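Local coordinates for phosphatidylserine synthase (Haemophilus influenzae, PDB 3HSI), which belongs to the phospholipase D superfamily, with its active-site motif and a PLD-like domain, and forms a two-subunit assembly, at residues Thr134-Val137 against Phe138-His142; Lys213-Arg216 against Gly217-Arg220; Arg223-Leu226 against Ala227-Gly230; Gly256-Leu259 against Asn260-Glu264. All coordinates share one frame; numbering follows the deposited sequence.

Contact 1 (Thr134-Val137 against Phe138-His142)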
loop_
_atom_site.group_PDB
_atom_site.type_symbol
_atom_site.label_atom_id
_atom_site.label_comp_id
_atom_site.label_asym_id
_atom_site.label_seq_id
_atom_site.Cartn_x
_atom_site.Cartn_y
_atom_site.Cartn_z
ATOM N N THR C 134 -9.412 -1.429 -4.729
ATOM C CA THR C 134 -10.661 -1.490 -3.969
ATOM C C THR C 134 -10.924 -0.204 -3.185
ATOM O O THR C 134 -12.052 0.050 -2.760
ATOM C CB THR C 134 -10.666 -2.692 -2.995
ATOM O OG1 THR C 134 -9.604 -2.540 -2.059
ATOM C CG2 THR C 134 -10.489 -4.018 -3.724
ATOM N N ARG C 135 -9.865 0.583 -3.001
ATOM C CA ARG C 135 -9.903 1.905 -2.380
ATOM C C ARG C 135 -9.045 2.862 -3.186
ATOM O O ARG C 135 -7.909 2.530 -3.560
ATOM C CB ARG C 135 -9.391 1.847 -0.946
ATOM C CG ARG C 135 -10.533 1.744 0.063
ATOM C CD ARG C 135 -10.328 0.600 1.006
ATOM N NE ARG C 135 -11.549 0.273 1.750
ATOM C CZ ARG C 135 -11.948 -0.971 2.050
ATOM N NH1 ARG C 135 -11.224 -2.028 1.657
ATOM N NH2 ARG C 135 -13.081 -1.165 2.738
ATOM N N GLU C 136 -9.586 4.053 -3.422
ATOM C CA GLU C 136 -8.899 5.101 -4.172
ATOM C C GLU C 136 -7.427 5.284 -3.762
ATOM O O GLU C 136 -6.563 5.406 -4.624
ATOM C CB GLU C 136 -9.674 6.431 -4.066
ATOM C CG GLU C 136 -9.120 7.516 -4.973
ATOM C CD GLU C 136 -10.032 8.737 -5.151
ATOM O OE1 GLU C 136 -11.161 8.751 -4.614
ATOM O OE2 GLU C 136 -9.605 9.699 -5.839
ATOM N N VAL C 137 -7.144 5.261 -2.464
ATOM C CA VAL C 137 -5.804 5.557 -1.981
ATOM C C VAL C 137 -4.773 4.546 -2.471
ATOM O O VAL C 137 -3.624 4.890 -2.644
ATOM C CB VAL C 137 -5.754 5.721 -0.408
ATOM C CG1 VAL C 137 -6.038 4.426 0.284
ATOM C CG2 VAL C 137 -4.397 6.255 0.026
ATOM N N PHE C 138 -5.198 3.308 -2.712
ATOM C CA PHE C 138 -4.297 2.257 -3.156
ATOM C C PHE C 138 -4.260 2.073 -4.670
ATOM O O PHE C 138 -3.698 1.093 -5.139
ATOM C CB PHE C 138 -4.692 0.929 -2.543
ATOM C CG PHE C 138 -4.279 0.754 -1.097
ATOM C CD1 PHE C 138 -5.205 0.930 -0.073
ATOM C CD2 PHE C 138 -2.989 0.315 -0.768
ATOM C CE1 PHE C 138 -4.850 0.706 1.282
ATOM C CE2 PHE C 138 -2.616 0.086 0.588
ATOM C CZ PHE C 138 -3.551 0.291 1.607
ATOM N N GLY C 139 -4.874 2.978 -5.427
ATOM C CA GLY C 139 -4.597 3.073 -6.878
ATOM C C GLY C 139 -5.720 3.674 -7.703
ATOM O O GLY C 139 -6.875 3.340 -7.500
ATOM N N VAL C 140 -5.364 4.548 -8.638
ATOM C CA VAL C 140 -6.311 5.181 -9.577
ATOM C C VAL C 140 -5.884 5.038 -11.054
ATOM O O VAL C 140 -4.730 4.691 -11.377
ATOM C CB VAL C 140 -6.499 6.713 -9.251
ATOM C CG1 VAL C 140 -6.943 6.896 -7.791
ATOM C CG2 VAL C 140 -5.208 7.469 -9.462
ATOM N N LEU C 141 -6.824 5.338 -11.940
ATOM C CA LEU C 141 -6.585 5.295 -13.340
ATOM C C LEU C 141 -5.791 6.523 -13.773
ATOM O O LEU C 141 -6.305 7.640 -13.810
ATOM C CB LEU C 141 -7.924 5.198 -14.078
ATOM C CG LEU C 141 -7.847 5.185 -15.623
ATOM C CD1 LEU C 141 -7.215 3.874 -16.118
ATOM C CD2 LEU C 141 -9.250 5.376 -16.217
ATOM N N HIS C 142 -4.517 6.324 -14.083
ATOM C CA HIS C 142 -3.691 7.417 -14.591
ATOM C C HIS C 142 -3.256 7.169 -16.041
ATOM O O HIS C 142 -2.365 7.853 -16.533
ATOM C CB HIS C 142 -2.442 7.586 -13.739
ATOM C CG HIS C 142 -2.610 8.481 -12.550
ATOM N ND1 HIS C 142 -3.202 9.722 -12.624
ATOM C CD2 HIS C 142 -2.155 8.359 -11.275
ATOM C CE1 HIS C 142 -3.161 10.306 -11.437
ATOM N NE2 HIS C 142 -2.525 9.502 -10.601
#
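The Phe138 ring meets Arg135 at its edge, where Arg135 CB lies near the ring plane 4.4 Å from Phe138 CD1. Val137 comes at the same ring obliquely, its CG1 3.6 Å from Phe138 CD1, and the two side chains run alongside each other. Val137 chi1 of 67° wedges CG1 between backbone N and carbonyl carbon, which is what brings that methyl to the ring. Further along, one face of the His142 imidazole carries Val140 CG2, 3.5 Å above the plane and displaced toward the rim. The other methyl of Val140, CG1, touches Glu136 CG at 3.6 Å, while the carboxylate of Glu136 runs on to a salt bridge with Arg96. Two backbone bonds wind this stretch into a 3-10 turn: Phe138 N to Arg135 O at 2.9 Å and Gly139 N to Glu136 O at 3.1 Å, each donor standing above the carbonyl plane. Gly139 leaves the turn at phi 155°, a conformation in which a CB would press on the preceding carbonyl oxygen. His142 is the histidine of the family's HxK signature. Arg388 of the second subunit makes a cation-pi contact with Phe138. The whole turn follows strand 127-130, rests through Thr134 on helix 216-229, and leads into strand 141-142, which runs parallel to strand 391-398.

Contact 2 (Lys213-Arg216 against Gly217-Arg220)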
loop_
_atom_site.group_PDB
_atom_site.type_symbol
_atom_site.label_atom_id
_atom_site.label_comp_id
_atom_site.label_asym_id
_atom_site.label_seq_id
_atom_site.Cartn_x
_atom_site.Cartn_y
_atom_site.Cartn_z
ATOM N N LYS C 213 -18.184 -1.946 -2.131
ATOM C CA LYS C 213 -18.238 -3.124 -1.247
ATOM C C LYS C 213 -18.863 -4.322 -1.959
ATOM O O LYS C 213 -18.517 -5.486 -1.708
ATOM C CB LYS C 213 -19.000 -2.805 0.046
ATOM C CG LYS C 213 -20.498 -2.510 -0.127
ATOM C CD LYS C 213 -21.221 -2.398 1.218
ATOM C CE LYS C 213 -22.704 -2.045 1.037
ATOM N NZ LYS C 213 -22.942 -0.841 0.163
ATOM N N GLU C 214 -19.765 -4.001 -2.877
ATOM C CA GLU C 214 -20.504 -4.973 -3.628
ATOM C C GLU C 214 -19.632 -5.679 -4.667
ATOM O O GLU C 214 -19.933 -6.802 -5.050
ATOM C CB GLU C 214 -21.646 -4.231 -4.291
ATOM C CG GLU C 214 -22.779 -5.030 -4.839
ATOM C CD GLU C 214 -23.888 -4.123 -5.377
ATOM O OE1 GLU C 214 -24.136 -3.041 -4.763
ATOM O OE2 GLU C 214 -24.508 -4.495 -6.414
ATOM N N ILE C 215 -18.549 -5.031 -5.111
ATOM C CA ILE C 215 -17.677 -5.590 -6.159
ATOM C C ILE C 215 -16.172 -5.675 -5.789
ATOM O O ILE C 215 -15.311 -5.706 -6.679
ATOM C CB ILE C 215 -17.831 -4.812 -7.516
ATOM C CG1 ILE C 215 -17.619 -3.301 -7.310
ATOM C CG2 ILE C 215 -19.182 -5.116 -8.160
ATOM C CD1 ILE C 215 -17.360 -2.494 -8.583
ATOM N N ARG C 216 -15.856 -5.730 -4.494
ATOM C CA ARG C 216 -14.457 -5.792 -4.055
ATOM C C ARG C 216 -13.659 -6.935 -4.710
ATOM O O ARG C 216 -12.583 -6.709 -5.274
ATOM C CB ARG C 216 -14.362 -5.864 -2.529
ATOM C CG ARG C 216 -14.595 -4.514 -1.833
ATOM C CD ARG C 216 -14.397 -4.580 -0.303
ATOM N NE ARG C 216 -15.439 -5.382 0.354
ATOM C CZ ARG C 216 -15.299 -6.662 0.717
ATOM N NH1 ARG C 216 -14.151 -7.302 0.506
ATOM N NH2 ARG C 216 -16.306 -7.310 1.289
ATOM N N GLY C 217 -14.205 -8.150 -4.666
ATOM C CA GLY C 217 -13.527 -9.343 -5.193
ATOM C C GLY C 217 -13.216 -9.213 -6.675
ATOM O O GLY C 217 -12.155 -9.628 -7.148
ATOM N N ASN C 218 -14.150 -8.620 -7.405
ATOM C CA ASN C 218 -13.984 -8.420 -8.822
ATOM C C ASN C 218 -12.889 -7.421 -9.098
ATOM O O ASN C 218 -12.080 -7.641 -10.008
ATOM C CB ASN C 218 -15.297 -7.958 -9.432
ATOM C CG ASN C 218 -16.375 -8.974 -9.254
ATOM O OD1 ASN C 218 -16.353 -10.042 -9.890
ATOM N ND2 ASN C 218 -17.322 -8.680 -8.364
ATOM N N ILE C 219 -12.869 -6.332 -8.315
ATOM C CA ILE C 219 -11.837 -5.310 -8.440
ATOM C C ILE C 219 -10.462 -5.962 -8.289
ATOM O O ILE C 219 -9.592 -5.772 -9.141
ATOM C CB ILE C 219 -11.958 -4.154 -7.375
ATOM C CG1 ILE C 219 -13.313 -3.395 -7.391
ATOM C CG2 ILE C 219 -10.766 -3.220 -7.487
ATOM C CD1 ILE C 219 -13.848 -3.109 -8.738
ATOM N N ARG C 220 -10.278 -6.703 -7.190
ATOM C CA ARG C 220 -9.054 -7.424 -6.902
ATOM C C ARG C 220 -8.585 -8.278 -8.072
ATOM O O ARG C 220 -7.472 -8.117 -8.527
ATOM C CB ARG C 220 -9.218 -8.330 -5.664
ATOM C CG ARG C 220 -8.498 -7.857 -4.445
ATOM C CD ARG C 220 -8.458 -8.958 -3.336
ATOM N NE ARG C 220 -9.799 -9.271 -2.839
ATOM C CZ ARG C 220 -10.515 -8.470 -2.048
ATOM N NH1 ARG C 220 -11.735 -8.832 -1.676
ATOM N NH2 ARG C 220 -10.010 -7.311 -1.622
#
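Ile215 and Ile219 touch at their ends, CD1 to CD1 at 3.6 Å, the two side chains slanting across one another. Ile215 reaches forward because its CG1 sits between the backbone N and the carbonyl carbon (chi1 53°), directed at the next turn. Ile219 in turn folds CG1 down to 3.1 Å from Ile215 O, a tight approach beside the bond that joins the same pair. Asn218 crosses Ile215 at about a right angle, with its ND2 4.0 Å from Ile215 CB. On another side of the helix Arg216 and Arg220 run alongside each other, pointing the same way. Their NH1 atoms are 3.6 Å apart, with the guanidinium planes turned 44° from one another; Arg216 NH1 lies in plane at the edge of the Arg220 group, whose one face looks down on Arg216 O. Arg216 also salt-bridges Glu264 of the second subunit, which probably eases the repulsion between the two like charges. Behind these side chains stands the first turn of the helix, with Ile215 at the N-cap position: Ile219 N bonds to Ile215 O and Arg220 N to Arg216 O, both at 3.0 Å and nearly straight. Arg216 packs on Arg285 of the second subunit and Arg220 on Ala254 of that subunit. At this start of helix 216-229, Ile215 packs on Trp91, and Ile219 on Pro131 and Thr134 in the loop after strand 127-130.

Contact 3 (Arg223-Leu226 against Ala227-Gly230)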
loop_
_atom_site.group_PDB
_atom_site.type_symbol
_atom_site.label_atom_id
_atom_site.label_comp_id
_atom_site.label_asym_id
_atom_site.label_seq_id
_atom_site.Cartn_x
_atom_site.Cartn_y
_atom_site.Cartn_z
ATOM N N ARG C 223 -7.468 -6.095 -11.038
ATOM C CA ARG C 223 -6.204 -5.373 -10.862
ATOM C C ARG C 223 -5.093 -6.364 -11.132
ATOM O O ARG C 223 -4.186 -6.098 -11.913
ATOM C CB ARG C 223 -6.067 -4.815 -9.427
ATOM C CG ARG C 223 -4.732 -4.157 -9.120
ATOM C CD ARG C 223 -4.648 -3.675 -7.639
ATOM N NE ARG C 223 -3.286 -3.237 -7.314
ATOM C CZ ARG C 223 -2.802 -2.016 -7.509
ATOM N NH1 ARG C 223 -3.545 -1.051 -8.023
ATOM N NH2 ARG C 223 -1.542 -1.772 -7.222
ATOM N N LYS C 224 -5.189 -7.519 -10.481
ATOM C CA LYS C 224 -4.185 -8.556 -10.614
ATOM C C LYS C 224 -3.986 -8.984 -12.071
ATOM O O LYS C 224 -2.863 -9.128 -12.537
ATOM C CB LYS C 224 -4.553 -9.742 -9.742
ATOM C CG LYS C 224 -3.364 -10.595 -9.378
ATOM C CD LYS C 224 -3.730 -11.430 -8.185
ATOM C CE LYS C 224 -3.060 -12.766 -8.219
ATOM N NZ LYS C 224 -3.803 -13.624 -9.154
ATOM N N ASP C 225 -5.083 -9.151 -12.789
ATOM C CA ASP C 225 -5.008 -9.544 -14.186
ATOM C C ASP C 225 -4.387 -8.444 -15.046
ATOM O O ASP C 225 -3.520 -8.714 -15.862
ATOM C CB ASP C 225 -6.401 -9.947 -14.715
ATOM C CG ASP C 225 -6.348 -10.584 -16.104
ATOM O OD1 ASP C 225 -5.468 -11.426 -16.368
ATOM O OD2 ASP C 225 -7.197 -10.267 -16.947
ATOM N N LEU C 226 -4.816 -7.206 -14.848
ATOM C CA LEU C 226 -4.305 -6.089 -15.639
ATOM C C LEU C 226 -2.810 -5.830 -15.368
ATOM O O LEU C 226 -2.024 -5.605 -16.297
ATOM C CB LEU C 226 -5.135 -4.852 -15.346
ATOM C CG LEU C 226 -4.858 -3.597 -16.180
ATOM C CD1 LEU C 226 -5.152 -3.820 -17.652
ATOM C CD2 LEU C 226 -5.691 -2.487 -15.623
ATOM N N ALA C 227 -2.420 -5.916 -14.088
ATOM C CA ALA C 227 -1.047 -5.716 -13.679
ATOM C C ALA C 227 -0.152 -6.756 -14.355
ATOM O O ALA C 227 0.946 -6.444 -14.795
ATOM C CB ALA C 227 -0.906 -5.823 -12.141
ATOM N N GLN C 228 -0.604 -8.001 -14.438
ATOM C CA GLN C 228 0.279 -8.998 -15.020
ATOM C C GLN C 228 0.185 -9.102 -16.534
ATOM O O GLN C 228 1.145 -9.512 -17.168
ATOM C CB GLN C 228 0.130 -10.362 -14.334
ATOM C CG GLN C 228 -1.069 -11.166 -14.683
ATOM C CD GLN C 228 -0.980 -12.579 -14.064
ATOM O OE1 GLN C 228 0.074 -12.961 -13.540
ATOM N NE2 GLN C 228 -2.079 -13.345 -14.117
ATOM N N ASN C 229 -0.939 -8.729 -17.127
ATOM C CA ASN C 229 -1.078 -8.967 -18.565
ATOM C C ASN C 229 -1.234 -7.758 -19.463
ATOM O O ASN C 229 -0.979 -7.857 -20.637
ATOM C CB ASN C 229 -2.204 -9.962 -18.876
ATOM C CG ASN C 229 -2.052 -11.267 -18.141
ATOM O OD1 ASN C 229 -1.063 -11.976 -18.307
ATOM N ND2 ASN C 229 -3.041 -11.603 -17.332
ATOM N N GLY C 230 -1.673 -6.625 -18.944
ATOM C CA GLY C 230 -1.902 -5.490 -19.819
ATOM C C GLY C 230 -0.644 -5.091 -20.565
ATOM O O GLY C 230 0.418 -4.908 -19.956
#
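Ala227 sits over Arg223 in the closing turns of helix 216-229, an alpha-helical C-terminus in which each amide reaches back four residues. This is the compact part. Ala227 N bonds to Arg223 O at 2.8 Å, and the methyl of Ala227 leans on the same oxygen, its CB 3.3 Å away. Leu226 is the buried residue of the turn: its CG, swung away from the backbone N by a chi1 of -174°, carries the branched end onto Phe250 and Leu252 of strand 245-252 and onto Tyr194 and Leu195 of helix 181-195. Arg223 stretches out fully extended, and its guanidinium is held by the carbonyls of Ile132 and Leu389.

The solvent side is looser. Asp225 and Asn229, one turn apart, meet through Asp225 OD1 and Asn229 ND2, only 2.6 Å apart but with a strongly bent N-H, so the bond counts as weak. Their carboxylate and amide planes stand 67° apart, far from the flat pairing these two groups could make. Gln228 lays its CG 3.5 Å from Lys224 O and sends the rest of its chain outward. The backbone N of Gln228 is shared unequally, bonding to Lys224 O at 3.2 Å and only weakly to Asp225 O. Lys224 itself packs on Ser255 of the second subunit. Past Asn229 the chain leaves helical angles at Gly230, yet Gly230 N still closes the last turn on Leu226 O at 2.9 Å.

Contact 4 (Gly256-Leu259 against Asn260-Glu264)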
loop_
_atom_site.group_PDB
_atom_site.type_symbol
_atom_site.label_atom_id
_atom_site.label_comp_id
_atom_site.label_asym_id
_atom_site.label_seq_id
_atom_site.Cartn_x
_atom_site.Cartn_y
_atom_site.Cartn_z
ATOM N N GLY C 256 7.324 -6.424 -12.575
ATOM C CA GLY C 256 7.048 -6.607 -14.000
ATOM C C GLY C 256 6.365 -5.400 -14.626
ATOM O O GLY C 256 5.630 -5.538 -15.608
ATOM N N ASN C 257 6.642 -4.220 -14.089
ATOM C CA ASN C 257 6.099 -2.966 -14.594
ATOM C C ASN C 257 6.976 -2.422 -15.715
ATOM O O ASN C 257 8.038 -1.831 -15.457
ATOM C CB ASN C 257 5.992 -1.944 -13.440
ATOM C CG ASN C 257 5.243 -0.699 -13.810
ATOM O OD1 ASN C 257 5.466 -0.098 -14.892
ATOM N ND2 ASN C 257 4.366 -0.243 -12.883
ATOM N N GLU C 258 6.530 -2.609 -16.954
ATOM C CA GLU C 258 7.341 -2.206 -18.092
ATOM C C GLU C 258 7.644 -0.699 -18.152
ATOM O O GLU C 258 8.786 -0.305 -18.382
ATOM C CB GLU C 258 6.728 -2.657 -19.430
ATOM C CG GLU C 258 7.691 -2.316 -20.581
ATOM C CD GLU C 258 7.391 -3.030 -21.882
ATOM O OE1 GLU C 258 6.245 -2.899 -22.387
ATOM O OE2 GLU C 258 8.323 -3.690 -22.413
ATOM N N LEU C 259 6.623 0.127 -17.950
ATOM C CA LEU C 259 6.797 1.562 -17.945
ATOM C C LEU C 259 7.861 2.001 -16.952
ATOM O O LEU C 259 8.785 2.714 -17.317
ATOM C CB LEU C 259 5.474 2.278 -17.663
ATOM C CG LEU C 259 5.561 3.814 -17.681
ATOM C CD1 LEU C 259 6.067 4.397 -19.026
ATOM C CD2 LEU C 259 4.214 4.426 -17.280
ATOM N N ASN C 260 7.741 1.549 -15.706
ATOM C CA ASN C 260 8.757 1.881 -14.728
ATOM C C ASN C 260 10.142 1.336 -15.008
ATOM O O ASN C 260 11.116 2.027 -14.775
ATOM C CB ASN C 260 8.264 1.557 -13.326
ATOM C CG ASN C 260 7.044 2.388 -12.983
ATOM O OD1 ASN C 260 6.785 3.404 -13.627
ATOM N ND2 ASN C 260 6.294 1.969 -12.013
ATOM N N GLN C 261 10.220 0.116 -15.524
ATOM C CA GLN C 261 11.498 -0.441 -15.972
ATOM C C GLN C 261 12.110 0.439 -17.063
ATOM O O GLN C 261 13.296 0.731 -17.012
ATOM C CB GLN C 261 11.330 -1.892 -16.472
ATOM C CG GLN C 261 11.495 -2.940 -15.385
ATOM C CD GLN C 261 10.755 -4.266 -15.689
ATOM O OE1 GLN C 261 10.463 -4.587 -16.850
ATOM N NE2 GLN C 261 10.436 -5.023 -14.632
ATOM N N VAL C 262 11.300 0.877 -18.032
ATOM C CA VAL C 262 11.785 1.798 -19.060
ATOM C C VAL C 262 12.279 3.144 -18.510
ATOM O O VAL C 262 13.362 3.610 -18.845
ATOM C CB VAL C 262 10.741 1.990 -20.206
ATOM C CG1 VAL C 262 11.097 3.197 -21.066
ATOM C CG2 VAL C 262 10.677 0.716 -21.068
ATOM N N ILE C 263 11.510 3.773 -17.640
ATOM C CA ILE C 263 11.991 5.002 -16.998
ATOM C C ILE C 263 13.337 4.812 -16.244
ATOM O O ILE C 263 14.308 5.589 -16.436
ATOM C CB ILE C 263 10.871 5.606 -16.097
ATOM C CG1 ILE C 263 9.643 5.920 -16.978
ATOM C CG2 ILE C 263 11.391 6.830 -15.314
ATOM C CD1 ILE C 263 8.277 6.104 -16.217
ATOM N N GLU C 264 13.412 3.771 -15.415
ATOM C CA GLU C 264 14.643 3.485 -14.683
ATOM C C GLU C 264 15.794 3.310 -15.664
ATOM O O GLU C 264 16.877 3.837 -15.451
ATOM C CB GLU C 264 14.493 2.238 -13.785
ATOM C CG GLU C 264 13.389 2.413 -12.720
ATOM C CD GLU C 264 13.166 1.186 -11.838
ATOM O OE1 GLU C 264 14.032 0.292 -11.850
ATOM O OE2 GLU C 264 12.128 1.114 -11.123
HETATM O O HOH W 1 10.207 -6.108 -11.760
#
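Gln261 N reaches back to Asn257 O at 2.9 Å, and Val262 N to Glu258 O and Ile263 N to Leu259 O repeat the step, winding up the first turns of helix 258-268. Asn257 is its N-cap: the side-chain OD1 accepts from the backbone N of Asn260 at 2.9 Å, almost perfectly straight at 178°, with the donor 47° out of the carbonyl plane. The Asn260 amide stacks on that of Asn257, the two planes only 16° apart. This brings Asn260 ND2 to 3.1 Å from Asn257 ND2, two donors face to face that find separate acceptors, Gly253 O for Asn257 and, weakly, Ala386 O for Asn260. On the apolar side Leu259 CG lies 3.8 Å from Ile263 CD1. At the outer end a water accepts from Gly256 N at 3.0 Å and weakly from Gln261 NE2, tying the lead-in residue to the helix. Glu264 makes a salt bridge with Arg216 of the second subunit. Leu259 and Val262 lie on strands 245-252 and 391-398, while Ile263 and Glu264 turn to helix 285-296.

The four contacts follow one another along the chain. Contacts 2 and 3 are the start and the end of one helix, 216-229, their centres about 15 Å apart. Contact 1 lies beside that helix, about 13 Å from contact 2 and 14 Å from contact 3 between centres, and touches both: Thr134 packs on Ile219, and Phe138 O approaches Arg223 NH1. Contact 4 starts the helix that follows strand 245-252, against which contact 3 also packs; the nearest atoms of contacts 3 and 4 are about 5 Å apart. All four contacts also reach the second subunit; contact 1, which runs into the family's active-site motif, therefore lies close to the subunit interface.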